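Local coordinates for POSSIBLE NITRATE/NITRITE RESPONSE TRANSCRIPTIONAL REGULATORY PROTEIN NARL (DNA-binding response regulator, LuxR family) (Mycobacterium tuberculosis, PDB 3EUL), which probably acts, once phosphorylated by its sensor kinase NarS, as a DNA-binding transcription regulator of genes for aerobic nitrate metabolism, here represented by its signal receiver domain, at residues L26-V31 against E46-A51; V32-L37 against S120-I125; A52-I57 against A81-Y86; L67-R70 against G76-V79. One frame throughout, in Å; residues are numbered along the deposited sequence.

Contact 1 of 4, residues L26-V31 against E46-A51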
loop_
_atom_site.group_PDB
_atom_site.type_symbol
_atom_site.label_atom_id
_atom_site.label_comp_id
_atom_site.label_asym_id
_atom_site.label_seq_id
_atom_site.Cartn_x
_atom_site.Cartn_y
_atom_site.Cartn_z
ATOM N N LEU A 26 12.744 3.135 8.412
ATOM C CA LEU A 26 13.053 4.420 7.774
ATOM C C LEU A 26 12.353 4.663 6.427
ATOM O O LEU A 26 12.007 5.791 6.106
ATOM C CB LEU A 26 14.554 4.553 7.625
ATOM C CG LEU A 26 15.329 4.638 8.952
ATOM C CD1 LEU A 26 16.812 4.807 8.684
ATOM C CD2 LEU A 26 14.818 5.772 9.815
ATOM N N PHE A 27 12.126 3.614 5.639
ATOM C CA PHE A 27 11.285 3.772 4.452
ATOM C C PHE A 27 9.842 4.022 4.843
ATOM O O PHE A 27 9.215 4.915 4.315
ATOM C CB PHE A 27 11.332 2.584 3.488
ATOM C CG PHE A 27 10.708 2.908 2.168
ATOM C CD1 PHE A 27 11.451 3.527 1.178
ATOM C CD2 PHE A 27 9.361 2.673 1.941
ATOM C CE1 PHE A 27 10.871 3.864 -0.031
ATOM C CE2 PHE A 27 8.767 3.031 0.725
ATOM C CZ PHE A 27 9.526 3.631 -0.249
ATOM N N ARG A 28 9.314 3.219 5.758
ATOM C CA ARG A 28 7.953 3.439 6.266
ATOM C C ARG A 28 7.749 4.860 6.847
ATOM O O ARG A 28 6.791 5.564 6.490
ATOM C CB ARG A 28 7.599 2.376 7.295
ATOM C CG ARG A 28 6.072 2.172 7.437
ATOM C CD ARG A 28 5.726 1.125 8.458
ATOM N NE ARG A 28 6.357 1.338 9.758
ATOM C CZ ARG A 28 7.356 0.625 10.296
ATOM N NH1 ARG A 28 7.935 -0.404 9.679
ATOM N NH2 ARG A 28 7.805 0.966 11.491
ATOM N N GLU A 29 8.662 5.282 7.712
ATOM C CA GLU A 29 8.600 6.641 8.288
ATOM C C GLU A 29 8.606 7.712 7.184
ATOM O O GLU A 29 7.901 8.721 7.267
ATOM C CB GLU A 29 9.757 6.874 9.254
ATOM C CG GLU A 29 9.589 6.186 10.613
ATOM C CD GLU A 29 10.824 6.327 11.492
ATOM O OE1 GLU A 29 11.638 7.257 11.238
ATOM O OE2 GLU A 29 10.982 5.513 12.440
ATOM N N GLY A 30 9.385 7.457 6.137
ATOM C CA GLY A 30 9.544 8.403 5.044
ATOM C C GLY A 30 8.263 8.542 4.258
ATOM O O GLY A 30 7.874 9.640 3.908
ATOM N N VAL A 31 7.606 7.406 3.989
ATOM C CA VAL A 31 6.314 7.388 3.329
ATOM C C VAL A 31 5.229 8.069 4.190
ATOM O O VAL A 31 4.444 8.880 3.698
ATOM C CB VAL A 31 5.882 5.940 3.020
ATOM C CG1 VAL A 31 4.426 5.900 2.475
ATOM C CG2 VAL A 31 6.835 5.305 2.023
ATOM N N GLU A 46 0.002 1.616 10.590
ATOM C CA GLU A 46 1.280 1.188 10.032
ATOM C C GLU A 46 1.595 -0.237 10.463
ATOM O O GLU A 46 1.360 -0.564 11.624
ATOM C CB GLU A 46 2.380 2.039 10.628
ATOM C CG GLU A 46 2.305 3.495 10.290
ATOM C CD GLU A 46 3.451 4.287 10.912
ATOM O OE1 GLU A 46 4.615 3.822 10.800
ATOM O OE2 GLU A 46 3.164 5.362 11.518
ATOM N N ALA A 47 2.185 -1.039 9.577
ATOM C CA ALA A 47 2.526 -2.433 9.874
ATOM C C ALA A 47 3.927 -2.722 9.365
ATOM O O ALA A 47 4.367 -2.126 8.390
ATOM C CB ALA A 47 1.537 -3.387 9.193
ATOM N N ASP A 48 4.616 -3.654 10.010
ATOM C CA ASP A 48 5.879 -4.140 9.484
ATOM C C ASP A 48 5.821 -5.589 9.069
ATOM O O ASP A 48 6.850 -6.157 8.720
ATOM C CB ASP A 48 7.035 -3.869 10.455
ATOM C CG ASP A 48 6.660 -4.120 11.890
ATOM O OD1 ASP A 48 6.389 -5.296 12.226
ATOM O OD2 ASP A 48 6.627 -3.135 12.676
ATOM N N ASP A 49 4.635 -6.193 9.061
ATOM C CA ASP A 49 4.494 -7.498 8.423
ATOM C C ASP A 49 3.118 -7.672 7.802
ATOM O O ASP A 49 2.196 -6.900 8.086
ATOM C CB ASP A 49 4.822 -8.620 9.392
ATOM C CG ASP A 49 3.803 -8.779 10.460
ATOM O OD1 ASP A 49 2.868 -9.592 10.262
ATOM O OD2 ASP A 49 3.937 -8.095 11.497
ATOM N N GLY A 50 3.005 -8.643 6.905
ATOM C CA GLY A 50 1.839 -8.674 6.033
ATOM C C GLY A 50 0.562 -9.038 6.763
ATOM O O GLY A 50 -0.511 -8.579 6.394
ATOM N N ALA A 51 0.660 -9.909 7.756
ATOM C CA ALA A 51 -0.546 -10.416 8.424
ATOM C C ALA A 51 -1.142 -9.282 9.248
ATOM O O ALA A 51 -2.361 -9.127 9.335
ATOM C CB ALA A 51 -0.229 -11.624 9.301
#
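In the first beta-alpha-beta unit of the receiver domain, Arg28 of helix 25-38 reaches across to Glu46, Ala47 and Asp48, where strand 41-47 gives way to the turn leading into helix 50-60. Its CG lies anti to the backbone N, and the chain then bends at chi3 (52°), which turns the guanidinium aside once CD has met the strand end. CD rests 3.5 Å from Ala47 O. Next along, Arg28 NE makes a salt bridge to Glu46 OE1 at 3.2 Å, with an N-H...O angle of 156°. OE1 sits at the guanidinium edge, practically in its plane, and accepts through the lone pair facing away from the other carboxylate oxygen. With that other oxygen facing away, this is a single bond rather than a two-pronged bridge; the two planes are 41° apart. Glu46 runs extended beyond CG to get there. Farther out, Arg28 NH1 packs 3.7 Å from Asp48 CB and donates a hydrogen bond to Asp22 O, in the turn after strand 16-21. Asp48 OD2, 4.3 Å from NH1, lies well out of the guanidinium plane; no N-H points at it, and any contribution is probably electrostatic. Ala47 directs its CB the other way, onto helix 50-60. That helix has Asp49 at its N-cap, where OD1 accepts a weak bond from Ala51 N at 3.4 Å. The arginine thus joins the end of strand 41-47 and the turn after strand 16-21 to the helix connecting these parallel neighbours, a right-handed beta-alpha-beta crossover of the CheY-like fold.

Contact 2 of 4, residues V32-L37 against S120-I125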
loop_
_atom_site.group_PDB
_atom_site.type_symbol
_atom_site.label_atom_id
_atom_site.label_comp_id
_atom_site.label_asym_id
_atom_site.label_seq_id
_atom_site.Cartn_x
_atom_site.Cartn_y
_atom_site.Cartn_z
ATOM N N VAL A 32 5.188 7.720 5.466
ATOM C CA VAL A 32 4.175 8.251 6.365
ATOM C C VAL A 32 4.329 9.769 6.464
ATOM O O VAL A 32 3.347 10.479 6.452
ATOM C CB VAL A 32 4.226 7.614 7.736
ATOM C CG1 VAL A 32 3.356 8.395 8.723
ATOM C CG2 VAL A 32 3.793 6.106 7.651
ATOM N N ARG A 33 5.555 10.254 6.525
ATOM C CA ARG A 33 5.769 11.703 6.565
ATOM C C ARG A 33 5.343 12.406 5.285
ATOM O O ARG A 33 4.665 13.438 5.351
ATOM C CB ARG A 33 7.222 12.027 6.869
ATOM C CG ARG A 33 7.381 13.346 7.550
ATOM C CD ARG A 33 8.610 13.311 8.396
ATOM N NE ARG A 33 9.154 14.623 8.713
ATOM C CZ ARG A 33 9.766 15.410 7.831
ATOM N NH1 ARG A 33 9.892 15.064 6.541
ATOM N NH2 ARG A 33 10.249 16.563 8.233
ATOM N N ALA A 34 5.743 11.874 4.142
ATOM C CA ALA A 34 5.272 12.381 2.820
ATOM C C ALA A 34 3.763 12.493 2.744
ATOM O O ALA A 34 3.217 13.523 2.309
ATOM C CB ALA A 34 5.753 11.489 1.678
ATOM N N LEU A 35 3.066 11.418 3.133
ATOM C CA LEU A 35 1.608 11.432 3.066
ATOM C C LEU A 35 1.012 12.448 4.056
ATOM O O LEU A 35 0.158 13.267 3.695
ATOM C CB LEU A 35 1.060 10.009 3.287
ATOM C CG LEU A 35 1.462 8.945 2.268
ATOM C CD1 LEU A 35 0.941 7.523 2.665
ATOM C CD2 LEU A 35 1.023 9.346 0.884
ATOM N N SER A 36 1.481 12.411 5.293
ATOM C CA SER A 36 0.965 13.263 6.341
ATOM C C SER A 36 1.216 14.748 6.046
ATOM O O SER A 36 0.336 15.589 6.256
ATOM C CB SER A 36 1.600 12.849 7.684
ATOM O OG SER A 36 1.141 11.546 8.055
ATOM N N LEU A 37 2.403 15.056 5.536
ATOM C CA LEU A 37 2.778 16.434 5.232
ATOM C C LEU A 37 2.112 16.987 3.966
ATOM O O LEU A 37 2.150 18.188 3.771
ATOM C CB LEU A 37 4.296 16.569 5.129
ATOM C CG LEU A 37 5.044 16.455 6.457
ATOM C CD1 LEU A 37 6.562 16.646 6.223
ATOM C CD2 LEU A 37 4.560 17.451 7.488
ATOM N N SER A 120 10.461 6.216 -6.309
ATOM C CA SER A 120 9.465 7.274 -6.400
ATOM C C SER A 120 9.788 8.454 -5.497
ATOM O O SER A 120 10.332 8.296 -4.408
ATOM C CB SER A 120 8.074 6.728 -6.053
ATOM O OG SER A 120 7.757 5.618 -6.878
ATOM N N THR A 121 9.450 9.644 -5.983
ATOM C CA THR A 121 9.597 10.864 -5.223
ATOM C C THR A 121 8.457 11.061 -4.241
ATOM O O THR A 121 7.429 10.410 -4.313
ATOM C CB THR A 121 9.613 12.077 -6.152
ATOM O OG1 THR A 121 8.360 12.162 -6.844
ATOM C CG2 THR A 121 10.759 11.981 -7.158
ATOM N N ARG A 122 8.654 12.008 -3.341
ATOM C CA ARG A 122 7.629 12.444 -2.397
ATOM C C ARG A 122 6.304 12.777 -3.098
ATOM O O ARG A 122 5.255 12.253 -2.717
ATOM C CB ARG A 122 8.160 13.669 -1.663
ATOM C CG ARG A 122 7.411 14.089 -0.466
ATOM C CD ARG A 122 8.331 14.942 0.411
ATOM N NE ARG A 122 8.135 16.372 0.228
ATOM C CZ ARG A 122 8.953 17.302 0.718
ATOM N NH1 ARG A 122 10.041 16.960 1.407
ATOM N NH2 ARG A 122 8.682 18.580 0.534
ATOM N N THR A 123 6.340 13.618 -4.136
ATOM C CA THR A 123 5.087 14.035 -4.791
ATOM C C THR A 123 4.502 12.888 -5.629
ATOM O O THR A 123 3.290 12.730 -5.667
ATOM C CB THR A 123 5.224 15.330 -5.650
ATOM O OG1 THR A 123 6.195 15.119 -6.665
ATOM C CG2 THR A 123 5.608 16.579 -4.789
ATOM N N GLU A 124 5.357 12.082 -6.250
ATOM C CA GLU A 124 4.912 10.875 -6.967
ATOM C C GLU A 124 4.104 9.895 -6.110
ATOM O O GLU A 124 3.089 9.410 -6.549
ATOM C CB GLU A 124 6.091 10.124 -7.579
ATOM C CG GLU A 124 6.617 10.737 -8.869
ATOM C CD GLU A 124 7.834 10.013 -9.392
ATOM O OE1 GLU A 124 8.579 9.407 -8.587
ATOM O OE2 GLU A 124 8.067 10.075 -10.611
ATOM N N ILE A 125 4.552 9.618 -4.887
ATOM C CA ILE A 125 3.831 8.690 -3.998
ATOM C C ILE A 125 2.528 9.263 -3.502
ATOM O O ILE A 125 1.511 8.547 -3.444
ATOM C CB ILE A 125 4.707 8.290 -2.804
ATOM C CG1 ILE A 125 5.922 7.517 -3.309
ATOM C CG2 ILE A 125 3.930 7.438 -1.823
ATOM C CD1 ILE A 125 7.177 7.838 -2.565
#
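Val32 O is gripped twice by Ser36, one turn further along the helix whose Ala34 and Leu35 pack against Arg122 and Ile125. Ser36 N and Ser36 OG each lie 2.9 Å from Val32 O and come at it from opposite faces of the carbonyl plane; the OG bond holds the hydroxyl turned back onto its own helix. The contact itself is apolar. Ala34 CB points at helix 122-134 and meets Arg122 CG at 3.8 Å; it is therefore the aliphatic stem of the arginine that does the touching. Arg122 has CG anti to its backbone N (chi1 -167°), and the chain runs on past Ala34 toward Arg33, whose NH1 is 5.5 Å from Arg122 NH1, two like charges near each other without contact. Deeper in, Leu35 CD2 comes to 4.4 Å from Ile125 CG2. Helix 122-134 starts with a capping box: Thr121 N donates to Glu124 OE1 at 2.8 Å, while Glu124 N returns a bond to Thr121 OG1 at 3.1 Å. Helices 25-38 and 122-134 meet beside the sheet, with Leu35 between them and the strands: it also touches Val126 and Val129 of the second helix, Val18 and Val20 of strand 16-21, and Val41 and Val43 of strand 41-47.

Contact 3 of 4, residues A52-I57 against A81-Y86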
loop_
_atom_site.group_PDB
_atom_site.type_symbol
_atom_site.label_atom_id
_atom_site.label_comp_id
_atom_site.label_asym_id
_atom_site.label_seq_id
_atom_site.Cartn_x
_atom_site.Cartn_y
_atom_site.Cartn_z
ATOM N N ALA A 52 -0.257 -8.470 9.826
ATOM C CA ALA A 52 -0.630 -7.308 10.573
ATOM C C ALA A 52 -1.249 -6.223 9.667
ATOM O O ALA A 52 -2.186 -5.539 10.060
ATOM C CB ALA A 52 0.619 -6.744 11.336
ATOM N N ALA A 53 -0.676 -6.044 8.487
ATOM C CA ALA A 53 -1.219 -5.150 7.466
ATOM C C ALA A 53 -2.625 -5.566 7.093
ATOM O O ALA A 53 -3.536 -4.743 6.993
ATOM C CB ALA A 53 -0.301 -5.180 6.212
ATOM N N LEU A 54 -2.827 -6.848 6.897
ATOM C CA LEU A 54 -4.169 -7.332 6.567
ATOM C C LEU A 54 -5.186 -7.073 7.700
ATOM O O LEU A 54 -6.332 -6.661 7.460
ATOM C CB LEU A 54 -4.100 -8.806 6.225
ATOM C CG LEU A 54 -5.439 -9.446 5.911
ATOM C CD1 LEU A 54 -6.092 -8.785 4.726
ATOM C CD2 LEU A 54 -5.260 -10.938 5.676
ATOM N N GLU A 55 -4.750 -7.295 8.933
ATOM C CA GLU A 55 -5.607 -7.048 10.062
ATOM C C GLU A 55 -5.947 -5.579 10.200
ATOM O O GLU A 55 -7.087 -5.265 10.518
ATOM C CB GLU A 55 -4.990 -7.594 11.346
ATOM C CG GLU A 55 -5.923 -7.528 12.531
ATOM C CD GLU A 55 -7.164 -8.437 12.437
ATOM O OE1 GLU A 55 -7.128 -9.535 11.812
ATOM O OE2 GLU A 55 -8.189 -8.055 13.052
ATOM N N LEU A 56 -4.979 -4.676 9.959
ATOM C CA LEU A 56 -5.259 -3.256 10.003
ATOM C C LEU A 56 -6.233 -2.839 8.916
ATOM O O LEU A 56 -7.060 -1.935 9.115
ATOM C CB LEU A 56 -3.988 -2.428 9.837
ATOM C CG LEU A 56 -3.023 -2.288 11.005
ATOM C CD1 LEU A 56 -1.799 -1.583 10.498
ATOM C CD2 LEU A 56 -3.600 -1.508 12.194
ATOM N N ILE A 57 -6.106 -3.471 7.747
ATOM C CA ILE A 57 -7.027 -3.202 6.646
ATOM C C ILE A 57 -8.444 -3.638 7.045
ATOM O O ILE A 57 -9.412 -2.903 6.816
ATOM C CB ILE A 57 -6.543 -3.868 5.320
ATOM C CG1 ILE A 57 -5.245 -3.197 4.840
ATOM C CG2 ILE A 57 -7.620 -3.796 4.216
ATOM C CD1 ILE A 57 -4.468 -3.990 3.780
ATOM N N ALA A 81 -4.642 -10.154 -2.622
ATOM C CA ALA A 81 -5.562 -11.266 -2.923
ATOM C C ALA A 81 -6.657 -11.460 -1.874
ATOM O O ALA A 81 -7.843 -11.692 -2.210
ATOM C CB ALA A 81 -4.744 -12.587 -3.048
ATOM N N ALA A 82 -6.235 -11.430 -0.608
ATOM C CA ALA A 82 -7.079 -11.612 0.544
ATOM C C ALA A 82 -8.099 -10.473 0.663
ATOM O O ALA A 82 -9.266 -10.730 0.920
ATOM C CB ALA A 82 -6.201 -11.696 1.841
ATOM N N VAL A 83 -7.649 -9.231 0.478
ATOM C CA VAL A 83 -8.530 -8.049 0.511
ATOM C C VAL A 83 -9.621 -8.133 -0.552
ATOM O O VAL A 83 -10.813 -7.982 -0.248
ATOM C CB VAL A 83 -7.704 -6.709 0.400
ATOM C CG1 VAL A 83 -8.645 -5.461 0.259
ATOM C CG2 VAL A 83 -6.800 -6.560 1.642
ATOM N N ARG A 84 -9.233 -8.459 -1.770
ATOM C CA ARG A 84 -10.190 -8.707 -2.850
ATOM C C ARG A 84 -11.112 -9.900 -2.494
ATOM O O ARG A 84 -12.331 -9.779 -2.588
ATOM C CB ARG A 84 -9.453 -8.903 -4.203
ATOM C CG ARG A 84 -10.395 -9.187 -5.393
ATOM C CD ARG A 84 -9.635 -9.172 -6.696
ATOM N NE ARG A 84 -8.840 -10.385 -6.826
ATOM C CZ ARG A 84 -8.088 -10.689 -7.881
ATOM N NH1 ARG A 84 -7.422 -11.843 -7.905
ATOM N NH2 ARG A 84 -8.000 -9.844 -8.906
ATOM N N SER A 85 -10.554 -11.017 -2.015
ATOM C CA SER A 85 -11.373 -12.187 -1.604
ATOM C C SER A 85 -12.415 -11.854 -0.535
ATOM O O SER A 85 -13.541 -12.349 -0.591
ATOM C CB SER A 85 -10.494 -13.356 -1.079
ATOM O OG SER A 85 -10.497 -13.346 0.353
ATOM N N TYR A 86 -12.020 -11.054 0.451
ATOM C CA TYR A 86 -12.917 -10.527 1.493
ATOM C C TYR A 86 -13.875 -9.437 1.010
ATOM O O TYR A 86 -14.689 -8.960 1.778
ATOM C CB TYR A 86 -12.105 -9.916 2.641
ATOM C CG TYR A 86 -11.558 -10.900 3.637
ATOM C CD1 TYR A 86 -12.402 -11.533 4.534
ATOM C CD2 TYR A 86 -10.187 -11.161 3.721
ATOM C CE1 TYR A 86 -11.906 -12.423 5.480
ATOM C CE2 TYR A 86 -9.679 -12.057 4.652
ATOM C CZ TYR A 86 -10.546 -12.683 5.535
ATOM O OH TYR A 86 -10.083 -13.575 6.486
#
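Leu54 meets Ala82 and Val83 with its two branches: CD1 is 3.9 Å from Val83 CG2, and CD2 is 4.0 Å from Ala82 CB. The setting is a pair of neighbouring helices of the CheY-like receiver fold, 50-60 and 76-85, running in nearly the same direction with the short segments 28° apart and their axes 10.8 Å from each other at closest approach. With CG anti to the backbone N (chi1 178°), Leu54 reaches out toward the other helix and slides past Val83 in the opposite sense. One turn on, Ile57 CG2 comes to 3.9 Å from the same methyl, Val83 CG2, crossing that side chain at about a right angle. Val83 CG2 thus touches two residues three apart on helix 50-60. Behind this first shell, Ile57 is backed by Ala65 of strand 64-68 and by Leu88 and Thr90 in the turn before strand 91-96, while Leu54 also touches Met74, ahead of helix 76-85. On the other helix, Ala82 O is doubly used: it accepts from Tyr86 N at 2.8 Å and from the hydroxyl Ser85 OG at 2.9 Å.

Contact 4 of 4, residues L67-R70 against G76-V79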
loop_
_atom_site.group_PDB
_atom_site.type_symbol
_atom_site.label_atom_id
_atom_site.label_comp_id
_atom_site.label_asym_id
_atom_site.label_seq_id
_atom_site.Cartn_x
_atom_site.Cartn_y
_atom_site.Cartn_z
ATOM N N LEU A 67 1.645 -0.896 0.446
ATOM C CA LEU A 67 2.370 -1.996 1.072
ATOM C C LEU A 67 3.611 -2.445 0.301
ATOM O O LEU A 67 3.588 -2.579 -0.925
ATOM C CB LEU A 67 1.466 -3.207 1.158
ATOM C CG LEU A 67 0.125 -3.051 1.854
ATOM C CD1 LEU A 67 -0.612 -4.384 1.841
ATOM C CD2 LEU A 67 0.354 -2.540 3.258
ATOM N N ASP A 68 4.705 -2.664 1.017
ATOM C CA ASP A 68 5.889 -3.233 0.381
ATOM C C ASP A 68 5.523 -4.579 -0.217
ATOM O O ASP A 68 4.806 -5.356 0.399
ATOM C CB ASP A 68 7.009 -3.342 1.421
ATOM C CG ASP A 68 8.294 -3.931 0.882
ATOM O OD1 ASP A 68 8.695 -3.687 -0.264
ATOM O OD2 ASP A 68 8.934 -4.642 1.674
ATOM N N TYR A 69 6.012 -4.876 -1.412
ATOM C CA TYR A 69 5.757 -6.181 -2.008
ATOM C C TYR A 69 6.294 -7.310 -1.095
ATOM O O TYR A 69 5.618 -8.294 -0.883
ATOM C CB TYR A 69 6.338 -6.255 -3.425
ATOM C CG TYR A 69 6.179 -7.598 -4.033
ATOM C CD1 TYR A 69 4.936 -8.098 -4.330
ATOM C CD2 TYR A 69 7.284 -8.396 -4.294
ATOM C CE1 TYR A 69 4.790 -9.359 -4.879
ATOM C CE2 TYR A 69 7.147 -9.648 -4.835
ATOM C CZ TYR A 69 5.916 -10.135 -5.109
ATOM O OH TYR A 69 5.789 -11.370 -5.705
ATOM N N ARG A 70 7.469 -7.124 -0.526
ATOM C CA ARG A 70 8.112 -8.136 0.301
ATOM C C ARG A 70 7.941 -7.917 1.805
ATOM O O ARG A 70 8.894 -7.894 2.575
ATOM C CB ARG A 70 9.588 -8.274 -0.074
ATOM C CG ARG A 70 9.767 -9.067 -1.385
ATOM C CD ARG A 70 10.008 -10.546 -1.113
ATOM N NE ARG A 70 11.351 -10.662 -0.556
ATOM C CZ ARG A 70 12.037 -11.780 -0.355
ATOM N NH1 ARG A 70 11.531 -12.966 -0.645
ATOM N NH2 ARG A 70 13.248 -11.690 0.174
ATOM N N GLY A 76 2.976 -8.676 -0.144
ATOM C CA GLY A 76 2.025 -7.669 -0.642
ATOM C C GLY A 76 0.936 -8.195 -1.566
ATOM O O GLY A 76 -0.203 -7.726 -1.514
ATOM N N ALA A 77 1.260 -9.155 -2.427
ATOM C CA ALA A 77 0.261 -9.735 -3.365
ATOM C C ALA A 77 -0.707 -10.672 -2.681
ATOM O O ALA A 77 -1.876 -10.722 -3.080
ATOM C CB ALA A 77 0.950 -10.451 -4.551
ATOM N N GLN A 78 -0.220 -11.439 -1.694
ATOM C CA GLN A 78 -1.085 -12.262 -0.843
ATOM C C GLN A 78 -2.088 -11.394 -0.075
ATOM O O GLN A 78 -3.275 -11.727 -0.001
ATOM C CB GLN A 78 -0.282 -13.124 0.130
ATOM C CG GLN A 78 0.689 -14.023 -0.559
ATOM C CD GLN A 78 1.409 -14.932 0.404
ATOM O OE1 GLN A 78 2.274 -14.494 1.152
ATOM N NE2 GLN A 78 1.051 -16.211 0.385
ATOM N N VAL A 79 -1.632 -10.280 0.465
ATOM C CA VAL A 79 -2.560 -9.365 1.118
ATOM C C VAL A 79 -3.550 -8.807 0.114
ATOM O O VAL A 79 -4.741 -8.776 0.418
ATOM C CB VAL A 79 -1.854 -8.179 1.839
ATOM C CG1 VAL A 79 -2.900 -7.207 2.476
ATOM C CG2 VAL A 79 -0.875 -8.657 2.885
#
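Leu67 leaves strand 64-68 with CB pointing at the first turn of helix 76-85, and its far end lands on Val79. CG stands anti to the carbonyl carbon (chi1 -55°) and splits the chain two ways. CD1 packs 3.7 Å from Val79 CG1 and 4.0 Å from Val79 CB, the two side chains crossing at about a right angle. The other branch, Leu67 CD2, turns to Ala53 CB of helix 50-60. This is the end of the central strand of the receiver domain, where the chain loops over into the next helix. Asp68, by similarity the residue phosphorylated in signalling, sends its CB away from that helix and has a long, weak ion pair with Lys118. Its carbonyl, by contrast, faces the helix: with no side chain on Gly76, Gly76 CA approaches to 3.8 Å from Asp68 O. The loop is closed by Gly76 N, which donates to Tyr69 O at 2.8 Å in a nearly straight bond (170°), though from 32° off the carbonyl plane. Tyr69 swings its ring alongside the helix start, where the ring edge at CE1 meets Ala77 CB at 4.0 Å, near the ring plane.

Overall arrangement
From the N terminus, helix 25-38 is used twice. Its first half opens contact 1, which closes at the end of strand 41-47; its second half opens contact 2, which closes only at helix 122-134. These two cross along the chain and touch where Glu46 CD meets Val32 CG2. Ala47 of contact 1 packs on Ala53 of helix 50-60, which opens contact 3; that closes at helix 76-85 and encloses contact 4, the turn from strand 64-68 into the same helix. Both fall within the span of contact 2, which lies on the opposite side of the chain's centre. Contacts 3 and 4 share packing through Ile57 and Val79; Gly50 O against Val79 CG2 brings contact 1 to contact 4.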